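Local coordinates for protein fumarylacetoacetate hydrolase (Burkholderia xenovorans, PDB 5TI1) that probably catalyses the hydrolysis of fumarylacetoacetate to fumarate and acetoacetate, the last step of phenylalanine and tyrosine breakdown, using a bound magnesium ion, at residues G218-L223 with A263-Q268. Residues are numbered along the deposited sequence; the frame is centred on the assembly and turned at random.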
loop_
_atom_site.group_PDB
_atom_site.type_symbol
_atom_site.label_atom_id
_atom_site.label_comp_id
_atom_site.label_asym_id
_atom_site.label_seq_id
_atom_site.Cartn_x
_atom_site.Cartn_y
_atom_site.Cartn_z
ATOM N N GLY B 218 15.053 13.330 -16.854
ATOM C CA GLY B 218 16.101 14.099 -16.205
ATOM C C GLY B 218 15.877 14.219 -14.713
ATOM O O GLY B 218 14.878 13.748 -14.166
ATOM N N ALA B 219 16.833 14.869 -14.054
ATOM C CA ALA B 219 16.748 15.043 -12.611
ATOM C C ALA B 219 15.620 16.002 -12.264
ATOM O O ALA B 219 15.481 17.067 -12.874
ATOM C CB ALA B 219 18.072 15.558 -12.050
ATOM N N CYS B 220 14.799 15.601 -11.296
ATOM C CA CYS B 220 13.781 16.477 -10.724
ATOM C C CYS B 220 14.348 17.853 -10.375
ATOM O O CYS B 220 15.394 17.963 -9.731
ATOM C CB CYS B 220 13.216 15.801 -9.475
ATOM S SG CYS B 220 12.452 16.903 -8.336
ATOM N N ARG B 221 13.658 18.908 -10.813
ATOM C CA ARG B 221 14.059 20.282 -10.530
ATOM C C ARG B 221 13.189 20.974 -9.485
ATOM O O ARG B 221 13.447 22.136 -9.164
ATOM C CB ARG B 221 14.051 21.126 -11.814
ATOM C CG ARG B 221 15.042 20.683 -12.884
ATOM C CD ARG B 221 14.798 21.427 -14.187
ATOM N NE ARG B 221 15.455 20.781 -15.319
ATOM C CZ ARG B 221 15.370 21.196 -16.581
ATOM N NH1 ARG B 221 14.650 22.269 -16.888
ATOM N NH2 ARG B 221 16.006 20.535 -17.539
ATOM N N LYS B 222 12.159 20.309 -8.955
ATOM C CA LYS B 222 11.259 20.912 -7.971
ATOM C C LYS B 222 11.030 19.909 -6.838
ATOM O O LYS B 222 9.922 19.411 -6.621
ATOM C CB LYS B 222 9.943 21.340 -8.611
ATOM C CG LYS B 222 10.070 22.535 -9.526
ATOM C CD LYS B 222 8.702 23.142 -9.799
ATOM C CE LYS B 222 8.804 24.346 -10.703
ATOM N NZ LYS B 222 7.456 24.921 -10.904
ATOM N N LEU B 223 12.101 19.613 -6.112
ATOM C CA LEU B 223 12.037 18.708 -4.978
ATOM C C LEU B 223 11.565 19.462 -3.742
ATOM O O LEU B 223 12.131 20.503 -3.379
ATOM C CB LEU B 223 13.407 18.083 -4.738
ATOM C CG LEU B 223 13.500 17.043 -3.634
ATOM C CD1 LEU B 223 12.584 15.832 -3.964
ATOM C CD2 LEU B 223 14.951 16.647 -3.451
ATOM N N ALA B 263 8.276 15.345 -5.689
ATOM C CA ALA B 263 8.927 15.852 -6.898
ATOM C C ALA B 263 7.837 16.493 -7.750
ATOM O O ALA B 263 7.135 15.806 -8.500
ATOM C CB ALA B 263 9.642 14.733 -7.645
ATOM N N ARG B 264 7.684 17.814 -7.628
ATOM C CA ARG B 264 6.469 18.452 -8.125
ATOM C C ARG B 264 6.430 18.543 -9.638
ATOM O O ARG B 264 5.340 18.499 -10.217
ATOM C CB ARG B 264 6.311 19.841 -7.522
ATOM C CG ARG B 264 6.289 19.788 -6.028
ATOM C CD ARG B 264 5.542 20.933 -5.420
ATOM N NE ARG B 264 5.455 20.715 -3.987
ATOM C CZ ARG B 264 4.545 19.945 -3.407
ATOM N NH1 ARG B 264 3.617 19.321 -4.139
ATOM N NH2 ARG B 264 4.567 19.799 -2.090
ATOM N N ASP B 265 7.588 18.674 -10.294
ATOM C CA ASP B 265 7.580 18.679 -11.753
ATOM C C ASP B 265 7.264 17.295 -12.303
ATOM O O ASP B 265 6.537 17.171 -13.294
ATOM C CB ASP B 265 8.903 19.219 -12.316
ATOM C CG ASP B 265 10.141 18.603 -11.670
ATOM O OD1 ASP B 265 10.024 17.828 -10.704
ATOM O OD2 ASP B 265 11.256 18.915 -12.139
ATOM N N ILE B 266 7.789 16.241 -11.670
ATOM C CA ILE B 266 7.374 14.885 -12.019
ATOM C C ILE B 266 5.874 14.722 -11.790
ATOM O O ILE B 266 5.177 14.058 -12.568
ATOM C CB ILE B 266 8.195 13.852 -11.218
ATOM C CG1 ILE B 266 9.670 13.891 -11.648
ATOM C CG2 ILE B 266 7.651 12.443 -11.401
ATOM C CD1 ILE B 266 10.544 12.865 -10.942
ATOM N N GLN B 267 5.346 15.358 -10.738
ATOM C CA GLN B 267 3.932 15.175 -10.408
ATOM C C GLN B 267 3.038 15.808 -11.463
ATOM O O GLN B 267 2.051 15.202 -11.899
ATOM C CB GLN B 267 3.617 15.762 -9.029
ATOM C CG GLN B 267 2.155 15.546 -8.599
ATOM C CD GLN B 267 1.817 16.154 -7.241
ATOM O OE1 GLN B 267 2.148 15.594 -6.199
ATOM N NE2 GLN B 267 1.138 17.298 -7.253
ATOM N N GLN B 268 3.366 17.034 -11.874
ATOM C CA GLN B 268 2.543 17.767 -12.830
ATOM C C GLN B 268 2.301 16.960 -14.099
ATOM O O GLN B 268 1.190 16.953 -14.640
ATOM C CB GLN B 268 3.214 19.097 -13.171
ATOM C CG GLN B 268 2.254 20.243 -13.382
ATOM C CD GLN B 268 1.594 20.676 -12.089
ATOM O OE1 GLN B 268 0.597 20.094 -11.662
ATOM N NE2 GLN B 268 2.156 21.701 -11.451
#
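D265, in the first turn of helix 264-270, accepts the backbone N-H of R221, in the loop 220-222 between strands 216-219 and 223-233; the bond to OD2 is 2.7 Å long, nearly straight (164°) and on the syn side of the carboxylate. D265 reaches this amide with its CG set between its own backbone N and carbonyl carbon (chi1 48°), a rotamer that also lets OD1 accept the N-H of I266 from above the carboxylate plane, at 2.9 Å; both oxygens are thus engaged and the group's rotation is restrained. A second bond across the contact runs from R264 N to K222 O (2.9 Å). It lies where strands 223-233 and 252-263, neighbours in the mixed sheet of the FAH-family C-terminal domain, meet antiparallel, with L223 and A263 a non-hydrogen-bonded pair; A263 is also the N-cap residue of the helix. Beside OD1 the contact turns apolar: a chi1 of 158° swings C220 SG away from its own N to rest 3.6 Å from A263 CB, while C220 CB meets I266 CD1 at 4.2 Å. Among the long cationic chains, K222 touches R264 through their CB atoms (4.1 Å) and then extends to N395, whereas the R264 guanidinium forms salt bridges with D224 and the magnesium ligand E226.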